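PDB 2QGH: diaminopimelate decarboxylase from Helicobacter pylori, which catalyses the pyridoxal-phosphate-dependent decarboxylation of meso-diaminopimelate to L-lysine, the last step of bacterial lysine biosynthesis. Local coordinates for residues Leu237-Tyr250 and Leu274-Ala286. Numbering follows the deposited sequence.
With PLP (pyridoxal-5'-phosphate), chain B; LYS (lysine), chain C.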
ATOM      1  N   LEU A 237       2.468 -36.854 -14.609  1.00 27.21           N
ATOM      2  CA  LEU A 237       1.702 -35.608 -14.555  1.00 25.22           C
ATOM      3  C   LEU A 237       0.206 -35.854 -14.676  1.00 24.57           C
ATOM      4  O   LEU A 237      -0.229 -36.698 -15.455  1.00 23.41           O
ATOM      5  CB  LEU A 237       2.125 -34.664 -15.679  1.00 22.45           C
ATOM      6  CG  LEU A 237       3.580 -34.211 -15.718  1.00 23.27           C
ATOM      7  CD1 LEU A 237       3.797 -33.375 -16.977  1.00 21.96           C
ATOM      8  CD2 LEU A 237       3.923 -33.422 -14.462  1.00 20.91           C
ATOM      9  N   ARG A 238      -0.575 -35.094 -13.915  1.00 24.53           N
ATOM     10  CA  ARG A 238      -2.027 -35.221 -13.933  1.00 24.68           C
ATOM     11  C   ARG A 238      -2.684 -33.866 -14.184  1.00 22.69           C
ATOM     12  O   ARG A 238      -3.847 -33.803 -14.578  1.00 18.99           O
ATOM     13  CB  ARG A 238      -2.519 -35.798 -12.595  1.00 27.67           C
ATOM     14  CG  ARG A 238      -2.093 -37.262 -12.342  1.00 34.39           C
ATOM     15  CD  ARG A 238      -3.183 -38.253 -12.800  1.00 37.21           C
ATOM     16  NE  ARG A 238      -2.694 -39.621 -13.023  1.00 38.16           N
ATOM     17  CZ  ARG A 238      -3.477 -40.638 -13.384  1.00 36.28           C
ATOM     18  NH1 ARG A 238      -4.778 -40.450 -13.550  1.00 35.67           N
ATOM     19  NH2 ARG A 238      -2.961 -41.834 -13.612  1.00 37.64           N
ATOM     20  N   PHE A 239      -1.921 -32.791 -13.969  1.00 20.77           N
ATOM     21  CA  PHE A 239      -2.417 -31.423 -14.144  1.00 20.42           C
ATOM     22  C   PHE A 239      -1.518 -30.534 -15.013  1.00 19.13           C
ATOM     23  O   PHE A 239      -0.296 -30.707 -15.068  1.00 19.67           O
ATOM     24  CB  PHE A 239      -2.564 -30.731 -12.780  1.00 19.91           C
ATOM     25  CG  PHE A 239      -3.403 -31.485 -11.789  1.00 20.03           C
ATOM     26  CD1 PHE A 239      -4.789 -31.397 -11.817  1.00 20.63           C
ATOM     27  CD2 PHE A 239      -2.805 -32.259 -10.805  1.00 19.08           C
ATOM     28  CE1 PHE A 239      -5.566 -32.068 -10.875  1.00 18.50           C
ATOM     29  CE2 PHE A 239      -3.572 -32.932  -9.860  1.00 17.77           C
ATOM     30  CZ  PHE A 239      -4.960 -32.832  -9.897  1.00 17.82           C
ATOM     31  N   PHE A 240      -2.141 -29.563 -15.669  1.00 17.44           N
ATOM     32  CA  PHE A 240      -1.441 -28.598 -16.509  1.00 17.04           C
ATOM     33  C   PHE A 240      -2.029 -27.248 -16.079  1.00 17.22           C
ATOM     34  O   PHE A 240      -3.177 -26.922 -16.411  1.00 18.25           O
ATOM     35  CB  PHE A 240      -1.736 -28.861 -17.991  1.00 16.39           C
ATOM     36  CG  PHE A 240      -0.856 -28.074 -18.938  1.00 15.47           C
ATOM     37  CD1 PHE A 240       0.431 -28.512 -19.236  1.00 13.40           C
ATOM     38  CD2 PHE A 240      -1.319 -26.895 -19.524  1.00 13.71           C
ATOM     39  CE1 PHE A 240       1.247 -27.795 -20.104  1.00 14.20           C
ATOM     40  CE2 PHE A 240      -0.511 -26.165 -20.395  1.00 14.86           C
ATOM     41  CZ  PHE A 240       0.776 -26.619 -20.685  1.00 15.37           C
ATOM     42  N   ASP A 241      -1.248 -26.468 -15.341  1.00 15.00           N
ATOM     43  CA  ASP A 241      -1.717 -25.189 -14.829  1.00 14.31           C
ATOM     44  C   ASP A 241      -1.234 -23.976 -15.616  1.00 14.23           C
ATOM     45  O   ASP A 241      -0.043 -23.687 -15.651  1.00 14.74           O
ATOM     46  CB  ASP A 241      -1.283 -25.050 -13.372  1.00 16.90           C
ATOM     47  CG  ASP A 241      -2.166 -24.113 -12.591  1.00 17.59           C
ATOM     48  OD1 ASP A 241      -2.582 -23.078 -13.152  1.00 18.25           O
ATOM     49  OD2 ASP A 241      -2.435 -24.412 -11.411  1.00 19.69           O
ATOM     50  N   VAL A 242      -2.173 -23.244 -16.210  1.00 15.91           N
ATOM     51  CA  VAL A 242      -1.848 -22.062 -17.003  1.00 17.41           C
ATOM     52  C   VAL A 242      -1.872 -20.749 -16.213  1.00 19.26           C
ATOM     53  O   VAL A 242      -1.620 -19.681 -16.775  1.00 17.80           O
ATOM     54  CB  VAL A 242      -2.816 -21.911 -18.198  1.00 18.17           C
ATOM     55  CG1 VAL A 242      -2.812 -23.176 -19.044  1.00 18.15           C
ATOM     56  CG2 VAL A 242      -4.202 -21.607 -17.700  1.00 17.39           C
ATOM     57  N   GLY A 243      -2.168 -20.828 -14.915  1.00 19.97           N
ATOM     58  CA  GLY A 243      -2.224 -19.630 -14.093  1.00 18.43           C
ATOM     59  C   GLY A 243      -3.393 -18.726 -14.453  1.00 19.22           C
ATOM     60  O   GLY A 243      -4.397 -19.181 -15.007  1.00 19.47           O
ATOM     61  N   GLY A 244      -3.275 -17.446 -14.121  1.00 19.59           N
ATOM     62  CA  GLY A 244      -4.325 -16.493 -14.442  1.00 20.69           C
ATOM     63  C   GLY A 244      -3.758 -15.482 -15.419  1.00 21.87           C
ATOM     64  O   GLY A 244      -3.039 -15.860 -16.344  1.00 23.58           O
ATOM     65  N   GLY A 245      -4.080 -14.205 -15.241  1.00 21.92           N
ATOM     66  CA  GLY A 245      -3.519 -13.195 -16.122  1.00 20.83           C
ATOM     67  C   GLY A 245      -4.401 -12.507 -17.144  1.00 19.69           C
ATOM     68  O   GLY A 245      -3.986 -11.509 -17.719  1.00 21.39           O
ATOM     69  N   ILE A 246      -5.600 -13.016 -17.392  1.00 21.03           N
ATOM     70  CA  ILE A 246      -6.480 -12.378 -18.372  1.00 22.11           C
ATOM     71  C   ILE A 246      -6.919 -10.993 -17.893  1.00 22.92           C
ATOM     72  O   ILE A 246      -7.511 -10.857 -16.822  1.00 24.86           O
ATOM     73  CB  ILE A 246      -7.714 -13.253 -18.656  1.00 22.62           C
ATOM     74  CG1 ILE A 246      -7.280 -14.486 -19.456  1.00 21.50           C
ATOM     75  CG2 ILE A 246      -8.782 -12.442 -19.391  1.00 21.28           C
ATOM     76  CD1 ILE A 246      -8.421 -15.368 -19.933  1.00 20.36           C
ATOM     77  N   GLY A 247      -6.619  -9.973 -18.690  1.00 22.92           N
ATOM     78  CA  GLY A 247      -6.961  -8.606 -18.326  1.00 23.34           C
ATOM     79  C   GLY A 247      -8.407  -8.195 -18.528  1.00 24.35           C
ATOM     80  O   GLY A 247      -9.162  -8.860 -19.241  1.00 24.99           O
ATOM     81  N   VAL A 248      -8.806  -7.103 -17.878  1.00 24.74           N
ATOM     82  CA  VAL A 248     -10.169  -6.605 -18.017  1.00 25.16           C
ATOM     83  C   VAL A 248     -10.151  -5.300 -18.796  1.00 27.39           C
ATOM     84  O   VAL A 248      -9.083  -4.765 -19.115  1.00 27.90           O
ATOM     85  CB  VAL A 248     -10.873  -6.378 -16.645  1.00 25.82           C
ATOM     86  CG1 VAL A 248     -11.067  -7.714 -15.932  1.00 25.18           C
ATOM     87  CG2 VAL A 248     -10.070  -5.418 -15.783  1.00 23.48           C
ATOM     88  N   SER A 249     -11.332  -4.788 -19.106  1.00 27.74           N
ATOM     89  CA  SER A 249     -11.417  -3.563 -19.876  1.00 31.03           C
ATOM     90  C   SER A 249     -11.442  -2.310 -19.006  1.00 31.26           C
ATOM     91  O   SER A 249     -12.482  -1.691 -18.836  1.00 32.71           O
ATOM     92  CB  SER A 249     -12.656  -3.600 -20.768  1.00 29.83           C
ATOM     93  OG  SER A 249     -12.499  -2.710 -21.854  1.00 33.91           O
ATOM     94  N   TYR A 250     -10.294  -1.930 -18.464  1.00 31.06           N
ATOM     95  CA  TYR A 250     -10.242  -0.741 -17.632  1.00 32.79           C
ATOM     96  C   TYR A 250     -10.501   0.513 -18.456  1.00 35.00           C
ATOM     97  O   TYR A 250     -11.210   1.415 -18.013  1.00 35.90           O
ATOM     98  CB  TYR A 250      -8.884  -0.630 -16.933  1.00 30.95           C
ATOM     99  CG  TYR A 250      -8.682  -1.641 -15.827  1.00 29.87           C
ATOM    100  CD1 TYR A 250      -9.606  -1.758 -14.783  1.00 28.20           C
ATOM    101  CD2 TYR A 250      -7.560  -2.469 -15.811  1.00 28.42           C
ATOM    102  CE1 TYR A 250      -9.414  -2.674 -13.751  1.00 26.64           C
ATOM    103  CE2 TYR A 250      -7.356  -3.387 -14.782  1.00 29.42           C
ATOM    104  CZ  TYR A 250      -8.285  -3.486 -13.756  1.00 27.40           C
ATOM    105  OH  TYR A 250      -8.081  -4.399 -12.747  1.00 23.77           O
ATOM    106  N   LEU A 274      -4.392 -34.227 -19.767  1.00 23.53           N
ATOM    107  CA  LEU A 274      -4.184 -33.663 -18.438  1.00 22.86           C
ATOM    108  C   LEU A 274      -5.334 -32.763 -18.037  1.00 22.69           C
ATOM    109  O   LEU A 274      -6.027 -32.213 -18.892  1.00 20.90           O
ATOM    110  CB  LEU A 274      -2.896 -32.844 -18.418  1.00 20.73           C
ATOM    111  CG  LEU A 274      -1.603 -33.615 -18.645  1.00 21.08           C
ATOM    112  CD1 LEU A 274      -0.434 -32.657 -18.780  1.00 20.77           C
ATOM    113  CD2 LEU A 274      -1.391 -34.558 -17.488  1.00 20.09           C
ATOM    114  N   THR A 275      -5.537 -32.616 -16.731  1.00 22.97           N
ATOM    115  CA  THR A 275      -6.594 -31.754 -16.227  1.00 22.03           C
ATOM    116  C   THR A 275      -6.053 -30.332 -16.285  1.00 22.25           C
ATOM    117  O   THR A 275      -5.021 -30.024 -15.685  1.00 22.30           O
ATOM    118  CB  THR A 275      -6.963 -32.093 -14.768  1.00 23.11           C
ATOM    119  OG1 THR A 275      -7.509 -33.417 -14.707  1.00 21.28           O
ATOM    120  CG2 THR A 275      -7.994 -31.087 -14.230  1.00 22.42           C
ATOM    121  N   ILE A 276      -6.738 -29.465 -17.016  1.00 21.05           N
ATOM    122  CA  ILE A 276      -6.274 -28.100 -17.122  1.00 22.93           C
ATOM    123  C   ILE A 276      -6.719 -27.295 -15.904  1.00 22.96           C
ATOM    124  O   ILE A 276      -7.836 -27.449 -15.411  1.00 22.31           O
ATOM    125  CB  ILE A 276      -6.746 -27.461 -18.480  1.00 25.24           C
ATOM    126  CG1 ILE A 276      -6.578 -25.938 -18.462  1.00 24.54           C
ATOM    127  CG2 ILE A 276      -8.175 -27.872 -18.787  1.00 28.85           C
ATOM    128  CD1 ILE A 276      -7.667 -25.204 -17.726  1.00 24.79           C
ATOM    129  N   ILE A 277      -5.809 -26.470 -15.395  1.00 21.56           N
ATOM    130  CA  ILE A 277      -6.091 -25.624 -14.244  1.00 20.33           C
ATOM    131  C   ILE A 277      -5.866 -24.167 -14.617  1.00 20.41           C
ATOM    132  O   ILE A 277      -4.859 -23.816 -15.249  1.00 19.29           O
ATOM    133  CB  ILE A 277      -5.163 -25.931 -13.036  1.00 19.30           C
ATOM    134  CG1 ILE A 277      -5.423 -27.336 -12.485  1.00 18.86           C
ATOM    135  CG2 ILE A 277      -5.397 -24.901 -11.939  1.00 19.19           C
ATOM    136  CD1 ILE A 277      -4.578 -27.667 -11.251  1.00 15.94           C
ATOM    137  N   CYS A 278      -6.810 -23.322 -14.223  1.00 20.09           N
ATOM    138  CA  CYS A 278      -6.700 -21.894 -14.475  1.00 20.37           C
ATOM    139  C   CYS A 278      -6.761 -21.207 -13.116  1.00 20.29           C
ATOM    140  O   CYS A 278      -7.514 -21.619 -12.230  1.00 19.05           O
ATOM    141  CB  CYS A 278      -7.851 -21.400 -15.355  1.00 20.23           C
ATOM    142  SG  CYS A 278      -7.928 -22.120 -17.017  1.00 23.45           S
ATOM    143  N   GLU A 279      -5.963 -20.161 -12.958  1.00 20.22           N
ATOM    144  CA  GLU A 279      -5.928 -19.416 -11.713  1.00 19.77           C
ATOM    145  C   GLU A 279      -6.376 -17.958 -11.924  1.00 20.51           C
ATOM    146  O   GLU A 279      -5.653 -17.019 -11.590  1.00 18.26           O
ATOM    147  CB  GLU A 279      -4.512 -19.472 -11.143  1.00 18.81           C
ATOM    148  CG  GLU A 279      -3.965 -20.894 -11.060  1.00 16.56           C
ATOM    149  CD  GLU A 279      -2.545 -20.948 -10.543  1.00 16.74           C
ATOM    150  OE1 GLU A 279      -1.770 -20.013 -10.829  1.00 18.26           O
ATOM    151  OE2 GLU A 279      -2.193 -21.934  -9.867  1.00 18.75           O
ATOM    152  N   PRO A 280      -7.588 -17.758 -12.475  1.00 19.25           N
ATOM    153  CA  PRO A 280      -8.093 -16.405 -12.713  1.00 19.33           C
ATOM    154  C   PRO A 280      -8.349 -15.631 -11.420  1.00 19.67           C
ATOM    155  O   PRO A 280      -8.863 -16.177 -10.440  1.00 19.83           O
ATOM    156  CB  PRO A 280      -9.376 -16.658 -13.491  1.00 18.62           C
ATOM    157  CG  PRO A 280      -9.892 -17.897 -12.843  1.00 21.22           C
ATOM    158  CD  PRO A 280      -8.635 -18.757 -12.756  1.00 20.84           C
ATOM    159  N   GLY A 281      -7.985 -14.356 -11.427  1.00 20.83           N
ATOM    160  CA  GLY A 281      -8.194 -13.515 -10.264  1.00 21.38           C
ATOM    161  C   GLY A 281      -8.965 -12.262 -10.644  1.00 22.07           C
ATOM    162  O   GLY A 281     -10.156 -12.136 -10.353  1.00 22.75           O
ATOM    163  N   ARG A 282      -8.275 -11.344 -11.311  1.00 20.91           N
ATOM    164  CA  ARG A 282      -8.845 -10.077 -11.754  1.00 21.56           C
ATOM    165  C   ARG A 282     -10.134 -10.258 -12.553  1.00 22.98           C
ATOM    166  O   ARG A 282     -11.173  -9.684 -12.211  1.00 23.59           O
ATOM    167  CB  ARG A 282      -7.817  -9.332 -12.610  1.00 19.89           C
ATOM    168  CG  ARG A 282      -8.086  -7.849 -12.786  1.00 18.56           C
ATOM    169  CD  ARG A 282      -7.221  -7.285 -13.908  1.00 14.48           C
ATOM    170  NE  ARG A 282      -5.795  -7.467 -13.663  1.00 16.05           N
ATOM    171  CZ  ARG A 282      -5.081  -6.744 -12.806  1.00 17.91           C
ATOM    172  NH1 ARG A 282      -5.652  -5.769 -12.102  1.00 14.89           N
ATOM    173  NH2 ARG A 282      -3.793  -7.010 -12.637  1.00 13.99           N
ATOM    174  N   SER A 283     -10.062 -11.051 -13.621  1.00 24.21           N
ATOM    175  CA  SER A 283     -11.218 -11.299 -14.486  1.00 23.96           C
ATOM    176  C   SER A 283     -12.425 -11.922 -13.777  1.00 23.21           C
ATOM    177  O   SER A 283     -13.502 -12.034 -14.356  1.00 23.23           O
ATOM    178  CB  SER A 283     -10.806 -12.173 -15.679  1.00 23.83           C
ATOM    179  OG  SER A 283     -10.144 -13.353 -15.262  1.00 24.38           O
ATOM    180  N   ILE A 284     -12.253 -12.328 -12.524  1.00 22.78           N
ATOM    181  CA  ILE A 284     -13.363 -12.910 -11.784  1.00 21.61           C
ATOM    182  C   ILE A 284     -14.073 -11.849 -10.945  1.00 21.82           C
ATOM    183  O   ILE A 284     -15.302 -11.820 -10.887  1.00 20.88           O
ATOM    184  CB  ILE A 284     -12.896 -14.025 -10.810  1.00 23.12           C
ATOM    185  CG1 ILE A 284     -12.273 -15.197 -11.579  1.00 23.72           C
ATOM    186  CG2 ILE A 284     -14.080 -14.496  -9.955  1.00 19.77           C
ATOM    187  CD1 ILE A 284     -13.259 -16.023 -12.392  1.00 25.78           C
ATOM    188  N   VAL A 285     -13.298 -10.971 -10.312  1.00 19.18           N
ATOM    189  CA  VAL A 285     -13.871  -9.968  -9.424  1.00 19.60           C
ATOM    190  C   VAL A 285     -13.766  -8.493  -9.789  1.00 20.55           C
ATOM    191  O   VAL A 285     -14.525  -7.681  -9.264  1.00 22.16           O
ATOM    192  CB  VAL A 285     -13.288 -10.112  -7.989  1.00 20.07           C
ATOM    193  CG1 VAL A 285     -13.685 -11.436  -7.394  1.00 17.59           C
ATOM    194  CG2 VAL A 285     -11.769  -9.989  -8.029  1.00 17.67           C
ATOM    195  N   ALA A 286     -12.838  -8.131 -10.663  1.00 21.06           N
ATOM    196  CA  ALA A 286     -12.677  -6.727 -11.019  1.00 22.84           C
ATOM    197  C   ALA A 286     -13.997  -5.959 -11.192  1.00 25.74           C
ATOM    198  O   ALA A 286     -14.359  -5.130 -10.350  1.00 27.14           O
ATOM    199  CB  ALA A 286     -11.834  -6.599 -12.277  1.00 19.09           C
TER
HETATM  200  N1  PLP B 406      -1.776 -17.191 -10.387  1.00 17.02           N
HETATM  201  C2  PLP B 406      -0.506 -16.734  -9.976  1.00 17.99           C
HETATM  202  C2A PLP B 406       0.568 -17.694  -9.644  1.00 17.22           C
HETATM  203  C3  PLP B 406      -0.298 -15.301  -9.865  1.00 19.36           C
HETATM  204  O3  PLP B 406       0.919 -14.797  -9.451  1.00 21.26           O
HETATM  205  C4  PLP B 406      -1.326 -14.409 -10.170  1.00 19.36           C
HETATM  206  C4A PLP B 406      -0.913 -12.984 -10.278  1.00 18.04           C
HETATM  207  C5  PLP B 406      -2.589 -14.873 -10.563  1.00 17.41           C
HETATM  208  C6  PLP B 406      -2.809 -16.297 -10.702  1.00 17.69           C
HETATM  209  C5A PLP B 406      -3.815 -14.072 -10.676  1.00 18.10           C
HETATM  210  O4P PLP B 406      -3.812 -13.406 -11.918  1.00 17.92           O
HETATM  211  P   PLP B 406      -4.898 -12.505 -12.308  1.00 17.17           P
HETATM  212  O1P PLP B 406      -5.606 -11.644 -11.216  1.00 16.63           O
HETATM  213  O2P PLP B 406      -5.946 -13.484 -13.000  1.00 17.77           O
HETATM  214  O3P PLP B 406      -4.259 -11.496 -13.337  1.00 17.91           O
HETATM  215  N   LYS C 407      -1.551  -6.225  -7.732  1.00 19.82           N
HETATM  216  CA  LYS C 407      -1.495  -6.163  -9.226  1.00 22.77           C
HETATM  217  C   LYS C 407      -2.541  -5.184  -9.759  1.00 23.07           C
HETATM  218  O   LYS C 407      -3.090  -4.430  -8.930  1.00 24.45           O
HETATM  219  CB  LYS C 407      -1.722  -7.566  -9.817  1.00 20.42           C
HETATM  220  CG  LYS C 407      -0.613  -8.549  -9.472  1.00 18.80           C
HETATM  221  CD  LYS C 407      -1.004  -9.991  -9.735  1.00 18.36           C
HETATM  222  CE  LYS C 407       0.160 -10.916  -9.387  1.00 19.60           C
HETATM  223  NZ  LYS C 407      -0.162 -12.383  -9.443  1.00 20.66           N
HETATM  224  OXT LYS C 407      -2.800  -5.176 -10.983  1.00 22.80           O
HETATM  225  O   HOH W   1      -5.384  -9.836 -15.071  1.00 18.20           O
HETATM  226  O   HOH W   2      -7.641 -12.535 -14.746  1.00 22.49           O
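Leu-274, just ahead of strand 275-278, rests both methyl branches on the neighbouring segment: CD2 lies against the backbone of Leu-237, 3.2 Å from its O, while CD1 reaches CB of Phe-240, a forked apolar side chain suited to a buried strand entrance. From there strands 239-241 and 275-278 run parallel as the seventh and eighth strands of the alpha/beta barrel, linked through helix 258-268, with backbone bonds such as Val-242 N to Ile-277 O (2.9 Å).

Ile-277 points to the same face as Phe-239 and Asp-241. Its CG1, anti to the carbonyl carbon (chi1 -66°), carries CD1 to within 3.8 Å of Phe-239 CD1, whereas CG2 packs against the Asp-241 carboxylate. That carboxylate closes an Asx turn through OD1 and Gly-243 N, and its OD2 crowds Glu-279 OE2 at 2.9 Å, the carboxylate planes 74° apart. The extended Glu-279 places OE1 2.9 Å from PLP N1; the same oxygen is hydrogen-bonded to His-203.

At the C-terminal mouth of the barrel, the loops that follow the two strands hold the phosphate. Glycine suits both: Gly-244 CA lies close against Glu-279 O, and the bare backbone of Gly-281 sits right at the phosphate. Gly-245 N and Gly-281 N both donate to PLP O2P, and two waters bridge the phosphate to Ile-246 O, one of them only weakly. Arg-282 N grips O1P at the start of helix 282-285, while its side chain, bent at chi3 (-59°), turns the guanidinium to the lysine carboxylate; NH2 donates to OXT (2.7 Å) and is hydrogen-bonded to Ser-208, while NH1 adds a weak bond to OXT and donates to Tyr-250 OH (2.9 Å), helping to fix the guanidinium. Backbone N-H groups and the helix start would thus offset phosphate charge, while Glu-279 is placed to stabilise a protonated pyridine nitrogen, consistent with PLP acting as an electron sink.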